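Local coordinates for amino acid ABC transporter, binding protein (Thermus thermophilus, PDB 3VV5) that binds the lysine analogue L-thialysine as the solute-binding protein of an ABC transporter, probably delivering it for uptake, at residues T116-K130 against T205-M219. Residues are numbered along the deposited sequence; the frame is centred on the assembly and turned at random.
Sequences TNPHYCTGGVIVSRK and TLQVGELVFQERVAM. With SLZ (L-thialysine), chain C.
Val217 lies over one face of the Tyr120 ring, its CB 3.8 Å from the ring centroid in a CH-pi contact. Its CG2 also meets Thr122 CG2 at 3.7 Å. Thr122 CG2 touches Glu215 CG as well, the two side chains running side by side in the same direction. The Glu215 chain is extended beyond CG (chi2 -174°), and its OE2 accepts a bond from the amino nitrogen N of L-thialysine at 2.9 Å. Further along, Gly124 CA sits over a face of the Phe213 ring. Phe213 and Glu215 also touch Tyr152 of helix 151-158, part of the ligand pocket. The two strands run antiparallel from one lobe to the other, consistent with the hinge strands of periplasmic solute-binding proteins. A classic beta bulge sets His119 and Tyr120 both opposite Val217, whose O takes a 2.8 Å bond from His119 N and a weak one from Tyr120 N. Just before the bulge, Thr116 N donates to Met219 O at 3.0 Å. Thr116 OG1 lies between its backbone N and carbonyl carbon (chi1 61°), where it accepts from Met219 N at 3.2 Å and donates to Asn117 O at 2.8 Å. A valine here has no hydroxyl, and would probably leave Met219 N without its acceptor and Asn117 O without its donor. On the face of Tyr120 and Thr122, Ser102 hydrogen-bonds Tyr120 OH and Asp189 hydrogen-bonds Thr122 OG1. On the opposite face Cys121 forms a disulfide with Cys259.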
loop_
_atom_site.group_PDB
_atom_site.type_symbol
_atom_site.label_atom_id
_atom_site.label_comp_id
_atom_site.label_asym_id
_atom_site.label_seq_id
_atom_site.Cartn_x
_atom_site.Cartn_y
_atom_site.Cartn_z
ATOM N N THR A 116 1.666 11.180 -7.292
ATOM C CA THR A 116 1.138 11.073 -8.641
ATOM C C THR A 116 -0.407 11.021 -8.557
ATOM O O THR A 116 -0.993 10.916 -7.452
ATOM C CB THR A 116 1.636 9.770 -9.319
ATOM O OG1 THR A 116 1.163 8.639 -8.559
ATOM C CG2 THR A 116 3.155 9.741 -9.343
ATOM N N ASN A 117 -1.066 11.096 -9.706
ATOM C CA ASN A 117 -2.444 10.596 -9.796
ATOM C C ASN A 117 -2.516 9.163 -9.194
ATOM O O ASN A 117 -1.553 8.385 -9.329
ATOM C CB ASN A 117 -2.877 10.556 -11.265
ATOM C CG ASN A 117 -3.076 11.941 -11.856
ATOM O OD1 ASN A 117 -3.511 12.872 -11.164
ATOM N ND2 ASN A 117 -2.739 12.091 -13.143
ATOM N N PRO A 118 -3.649 8.795 -8.548
ATOM C CA PRO A 118 -3.673 7.498 -7.853
ATOM C C PRO A 118 -3.601 6.292 -8.804
ATOM O O PRO A 118 -4.169 6.335 -9.887
ATOM C CB PRO A 118 -5.021 7.519 -7.120
ATOM C CG PRO A 118 -5.878 8.474 -7.923
ATOM C CD PRO A 118 -4.919 9.531 -8.399
ATOM N N HIS A 119 -2.890 5.240 -8.407
ATOM C CA HIS A 119 -2.835 4.020 -9.215
ATOM C C HIS A 119 -3.839 2.958 -8.765
ATOM O O HIS A 119 -3.971 1.922 -9.422
ATOM C CB HIS A 119 -1.411 3.445 -9.319
ATOM C CG HIS A 119 -0.802 3.048 -8.007
ATOM N ND1 HIS A 119 -0.267 3.967 -7.126
ATOM C CD2 HIS A 119 -0.603 1.829 -7.447
ATOM C CE1 HIS A 119 0.225 3.334 -6.080
ATOM N NE2 HIS A 119 0.053 2.036 -6.256
ATOM N N TYR A 120 -4.542 3.212 -7.654
ATOM C CA TYR A 120 -5.731 2.422 -7.286
ATOM C C TYR A 120 -6.547 3.082 -6.177
ATOM O O TYR A 120 -6.113 4.048 -5.551
ATOM C CB TYR A 120 -5.426 0.945 -6.942
ATOM C CG TYR A 120 -4.723 0.638 -5.613
ATOM C CD1 TYR A 120 -5.465 0.332 -4.467
ATOM C CD2 TYR A 120 -3.328 0.563 -5.534
ATOM C CE1 TYR A 120 -4.853 0.013 -3.263
ATOM C CE2 TYR A 120 -2.687 0.233 -4.319
ATOM C CZ TYR A 120 -3.468 -0.032 -3.186
ATOM O OH TYR A 120 -2.879 -0.367 -1.987
ATOM N N CYS A 121 -7.743 2.557 -5.986
ATOM C CA CYS A 121 -8.651 3.046 -4.962
ATOM C C CYS A 121 -9.053 1.887 -4.091
ATOM O O CYS A 121 -9.144 0.736 -4.555
ATOM C CB CYS A 121 -9.870 3.721 -5.583
ATOM S SG CYS A 121 -9.725 5.536 -5.663
ATOM N N THR A 122 -9.283 2.188 -2.815
ATOM C CA THR A 122 -9.452 1.145 -1.827
ATOM C C THR A 122 -10.065 1.727 -0.557
ATOM O O THR A 122 -10.510 2.871 -0.522
ATOM C CB THR A 122 -8.073 0.463 -1.519
ATOM O OG1 THR A 122 -8.259 -0.720 -0.733
ATOM C CG2 THR A 122 -7.117 1.406 -0.783
ATOM N N GLY A 123 -10.050 0.948 0.508
ATOM C CA GLY A 123 -10.481 1.474 1.787
ATOM C C GLY A 123 -10.034 0.575 2.893
ATOM O O GLY A 123 -9.602 -0.566 2.635
ATOM N N GLY A 124 -10.125 1.096 4.116
ATOM C CA GLY A 124 -9.722 0.373 5.325
ATOM C C GLY A 124 -10.918 -0.338 5.915
ATOM O O GLY A 124 -12.002 0.209 5.923
ATOM N N VAL A 125 -10.716 -1.564 6.386
ATOM C CA VAL A 125 -11.803 -2.414 6.883
ATOM C C VAL A 125 -11.509 -3.011 8.259
ATOM O O VAL A 125 -10.360 -3.290 8.624
ATOM C CB VAL A 125 -12.191 -3.589 5.894
ATOM C CG1 VAL A 125 -12.919 -3.069 4.652
ATOM C CG2 VAL A 125 -10.963 -4.434 5.500
ATOM N N ILE A 126 -12.581 -3.213 9.014
ATOM C CA ILE A 126 -12.505 -3.900 10.283
ATOM C C ILE A 126 -12.511 -5.375 9.964
ATOM O O ILE A 126 -13.360 -5.841 9.218
ATOM C CB ILE A 126 -13.718 -3.542 11.176
ATOM C CG1 ILE A 126 -13.503 -2.163 11.799
ATOM C CG2 ILE A 126 -13.969 -4.628 12.258
ATOM C CD1 ILE A 126 -14.710 -1.603 12.512
ATOM N N VAL A 127 -11.535 -6.111 10.484
ATOM C CA VAL A 127 -11.628 -7.563 10.430
ATOM C C VAL A 127 -11.430 -8.192 11.804
ATOM O O VAL A 127 -10.513 -7.838 12.554
ATOM C CB VAL A 127 -10.849 -8.235 9.209
ATOM C CG1 VAL A 127 -9.919 -7.251 8.449
ATOM C CG2 VAL A 127 -10.222 -9.559 9.535
ATOM N N SER A 128 -12.339 -9.102 12.135
ATOM C CA SER A 128 -12.316 -9.740 13.447
ATOM C C SER A 128 -12.471 -11.235 13.293
ATOM O O SER A 128 -12.614 -11.747 12.182
ATOM C CB SER A 128 -13.455 -9.197 14.336
ATOM O OG SER A 128 -13.446 -7.774 14.398
ATOM N N ARG A 129 -12.445 -11.941 14.417
ATOM C CA ARG A 129 -12.818 -13.347 14.397
ATOM C C ARG A 129 -14.338 -13.369 14.247
ATOM O O ARG A 129 -14.996 -12.369 14.535
ATOM C CB ARG A 129 -12.326 -14.078 15.664
ATOM C CG ARG A 129 -10.786 -14.114 15.786
ATOM C CD ARG A 129 -10.289 -14.861 17.037
ATOM N NE ARG A 129 -10.693 -14.197 18.278
ATOM C CZ ARG A 129 -10.143 -13.078 18.754
ATOM N NH1 ARG A 129 -9.150 -12.468 18.107
ATOM N NH2 ARG A 129 -10.582 -12.560 19.886
ATOM N N LYS A 130 -14.900 -14.473 13.769
ATOM C CA LYS A 130 -16.359 -14.574 13.678
ATOM C C LYS A 130 -17.004 -14.336 15.048
ATOM O O LYS A 130 -16.525 -14.845 16.062
ATOM C CB LYS A 130 -16.751 -15.908 13.052
ATOM C CG LYS A 130 -16.943 -15.772 11.554
ATOM C CD LYS A 130 -16.702 -17.053 10.819
ATOM C CE LYS A 130 -17.220 -16.939 9.407
ATOM N NZ LYS A 130 -16.619 -15.782 8.672
ATOM N N THR A 205 -13.247 -18.629 9.936
ATOM C CA THR A 205 -12.664 -18.147 11.188
ATOM C C THR A 205 -12.654 -16.611 11.322
ATOM O O THR A 205 -12.772 -16.096 12.430
ATOM C CB THR A 205 -11.274 -18.812 11.520
ATOM O OG1 THR A 205 -10.205 -17.887 11.334
ATOM C CG2 THR A 205 -11.021 -20.046 10.671
ATOM N N LEU A 206 -12.557 -15.894 10.197
ATOM C CA LEU A 206 -12.589 -14.426 10.213
ATOM C C LEU A 206 -13.790 -13.860 9.443
ATOM O O LEU A 206 -14.381 -14.534 8.593
ATOM C CB LEU A 206 -11.282 -13.841 9.645
ATOM C CG LEU A 206 -9.958 -14.190 10.331
ATOM C CD1 LEU A 206 -8.791 -13.431 9.695
ATOM C CD2 LEU A 206 -10.007 -13.931 11.830
ATOM N N GLN A 207 -14.141 -12.618 9.745
ATOM C CA GLN A 207 -15.240 -11.952 9.072
ATOM C C GLN A 207 -14.765 -10.540 8.790
ATOM O O GLN A 207 -14.120 -9.927 9.634
ATOM C CB GLN A 207 -16.504 -11.950 9.955
ATOM C CG GLN A 207 -16.763 -10.641 10.685
ATOM C CD GLN A 207 -17.574 -10.782 11.977
ATOM O OE1 GLN A 207 -18.510 -11.598 12.071
ATOM N NE2 GLN A 207 -17.213 -9.972 12.982
ATOM N N VAL A 208 -15.081 -10.027 7.611
ATOM C CA VAL A 208 -14.750 -8.637 7.280
ATOM C C VAL A 208 -15.942 -7.775 7.680
ATOM O O VAL A 208 -17.084 -8.057 7.295
ATOM C CB VAL A 208 -14.390 -8.488 5.776
ATOM C CG1 VAL A 208 -14.011 -7.046 5.428
ATOM C CG2 VAL A 208 -13.251 -9.455 5.405
ATOM N N GLY A 209 -15.674 -6.742 8.474
ATOM C CA GLY A 209 -16.720 -5.865 8.992
ATOM C C GLY A 209 -16.848 -4.616 8.146
ATOM O O GLY A 209 -16.676 -4.663 6.928
ATOM N N GLU A 210 -17.128 -3.495 8.797
ATOM C CA GLU A 210 -17.451 -2.267 8.082
ATOM C C GLU A 210 -16.222 -1.680 7.376
ATOM O O GLU A 210 -15.084 -1.824 7.830
ATOM C CB GLU A 210 -18.140 -1.246 9.015
ATOM C CG GLU A 210 -17.249 -0.133 9.548
ATOM C CD GLU A 210 -17.999 1.006 10.264
ATOM O OE1 GLU A 210 -18.067 0.985 11.500
ATOM O OE2 GLU A 210 -18.495 1.945 9.607
ATOM N N LEU A 211 -16.468 -1.046 6.241
ATOM C CA LEU A 211 -15.467 -0.232 5.595
ATOM C C LEU A 211 -15.418 1.106 6.327
ATOM O O LEU A 211 -16.347 1.925 6.233
ATOM C CB LEU A 211 -15.808 -0.089 4.115
ATOM C CG LEU A 211 -14.934 0.660 3.106
ATOM C CD1 LEU A 211 -13.672 -0.072 2.790
ATOM C CD2 LEU A 211 -15.752 0.821 1.843
ATOM N N VAL A 212 -14.325 1.311 7.054
ATOM C CA VAL A 212 -14.140 2.440 7.976
ATOM C C VAL A 212 -13.797 3.768 7.271
ATOM O O VAL A 212 -14.171 4.850 7.760
ATOM C CB VAL A 212 -13.093 2.080 9.058
ATOM C CG1 VAL A 212 -12.567 3.320 9.787
ATOM C CG2 VAL A 212 -13.702 1.103 10.072
ATOM N N PHE A 213 -13.083 3.675 6.145
ATOM C CA PHE A 213 -12.763 4.833 5.306
ATOM C C PHE A 213 -12.322 4.369 3.920
ATOM O O PHE A 213 -11.878 3.222 3.734
ATOM C CB PHE A 213 -11.673 5.732 5.915
ATOM C CG PHE A 213 -10.330 5.076 6.027
ATOM C CD1 PHE A 213 -10.013 4.320 7.152
ATOM C CD2 PHE A 213 -9.388 5.199 5.007
ATOM C CE1 PHE A 213 -8.778 3.705 7.271
ATOM C CE2 PHE A 213 -8.145 4.572 5.111
ATOM C CZ PHE A 213 -7.838 3.828 6.244
ATOM N N GLN A 214 -12.434 5.281 2.968
ATOM C CA GLN A 214 -11.966 5.052 1.620
ATOM C C GLN A 214 -10.734 5.930 1.385
ATOM O O GLN A 214 -10.576 6.971 2.034
ATOM C CB GLN A 214 -13.071 5.378 0.617
ATOM C CG GLN A 214 -14.305 4.481 0.748
ATOM C CD GLN A 214 -15.261 4.636 -0.409
ATOM O OE1 GLN A 214 -15.934 5.671 -0.556
ATOM N NE2 GLN A 214 -15.332 3.604 -1.253
ATOM N N GLU A 215 -9.851 5.481 0.490
ATOM C CA GLU A 215 -8.666 6.244 0.132
ATOM C C GLU A 215 -8.229 6.016 -1.305
ATOM O O GLU A 215 -8.492 4.970 -1.893
ATOM C CB GLU A 215 -7.498 5.982 1.103
ATOM C CG GLU A 215 -6.976 4.556 1.144
ATOM C CD GLU A 215 -5.910 4.364 2.237
ATOM O OE1 GLU A 215 -5.608 5.342 2.948
ATOM O OE2 GLU A 215 -5.378 3.243 2.380
ATOM N N ARG A 216 -7.584 7.034 -1.844
ATOM C CA ARG A 216 -6.890 6.997 -3.129
ATOM C C ARG A 216 -5.411 6.726 -2.832
ATOM O O ARG A 216 -4.813 7.406 -2.000
ATOM C CB ARG A 216 -7.065 8.344 -3.853
ATOM C CG ARG A 216 -8.513 8.699 -4.216
ATOM C CD ARG A 216 -8.636 10.096 -4.887
ATOM N NE ARG A 216 -8.050 11.178 -4.078
ATOM C CZ ARG A 216 -7.030 11.960 -4.450
ATOM N NH1 ARG A 216 -6.577 12.904 -3.627
ATOM N NH2 ARG A 216 -6.458 11.819 -5.640
ATOM N N VAL A 217 -4.842 5.726 -3.495
ATOM C CA VAL A 217 -3.479 5.268 -3.241
ATOM C C VAL A 217 -2.628 5.662 -4.432
ATOM O O VAL A 217 -3.061 5.498 -5.576
ATOM C CB VAL A 217 -3.413 3.731 -3.030
ATOM C CG1 VAL A 217 -1.959 3.268 -2.960
ATOM C CG2 VAL A 217 -4.148 3.340 -1.742
ATOM N N ALA A 218 -1.438 6.188 -4.162
ATOM C CA ALA A 218 -0.596 6.773 -5.214
ATOM C C ALA A 218 0.881 6.518 -4.992
ATOM O O ALA A 218 1.309 6.175 -3.881
ATOM C CB ALA A 218 -0.827 8.282 -5.321
ATOM N N MET A 219 1.641 6.725 -6.073
ATOM C CA MET A 219 3.094 6.689 -6.070
ATOM C C MET A 219 3.550 8.037 -5.566
ATOM O O MET A 219 2.791 8.996 -5.620
ATOM C CB MET A 219 3.640 6.503 -7.490
ATOM C CG MET A 219 3.470 5.110 -8.062
ATOM S SD MET A 219 3.870 5.113 -9.820
ATOM C CE MET A 219 2.340 5.774 -10.503
HETATM N N SLZ C . -2.800 2.023 2.790
HETATM C CA SLZ C . -1.768 2.019 3.851
HETATM C CB SLZ C . -0.426 1.456 3.308
HETATM S SG SLZ C . 0.127 -0.216 3.799
HETATM C CD SLZ C . 1.661 -0.215 2.803
HETATM C CE SLZ C . 2.625 -1.392 2.982
HETATM N NZ SLZ C . 3.381 -1.565 1.731
HETATM C C SLZ C . -1.526 3.490 4.174
HETATM O O SLZ C . -1.089 3.776 5.300
HETATM O OXT SLZ C . -1.785 4.317 3.270
#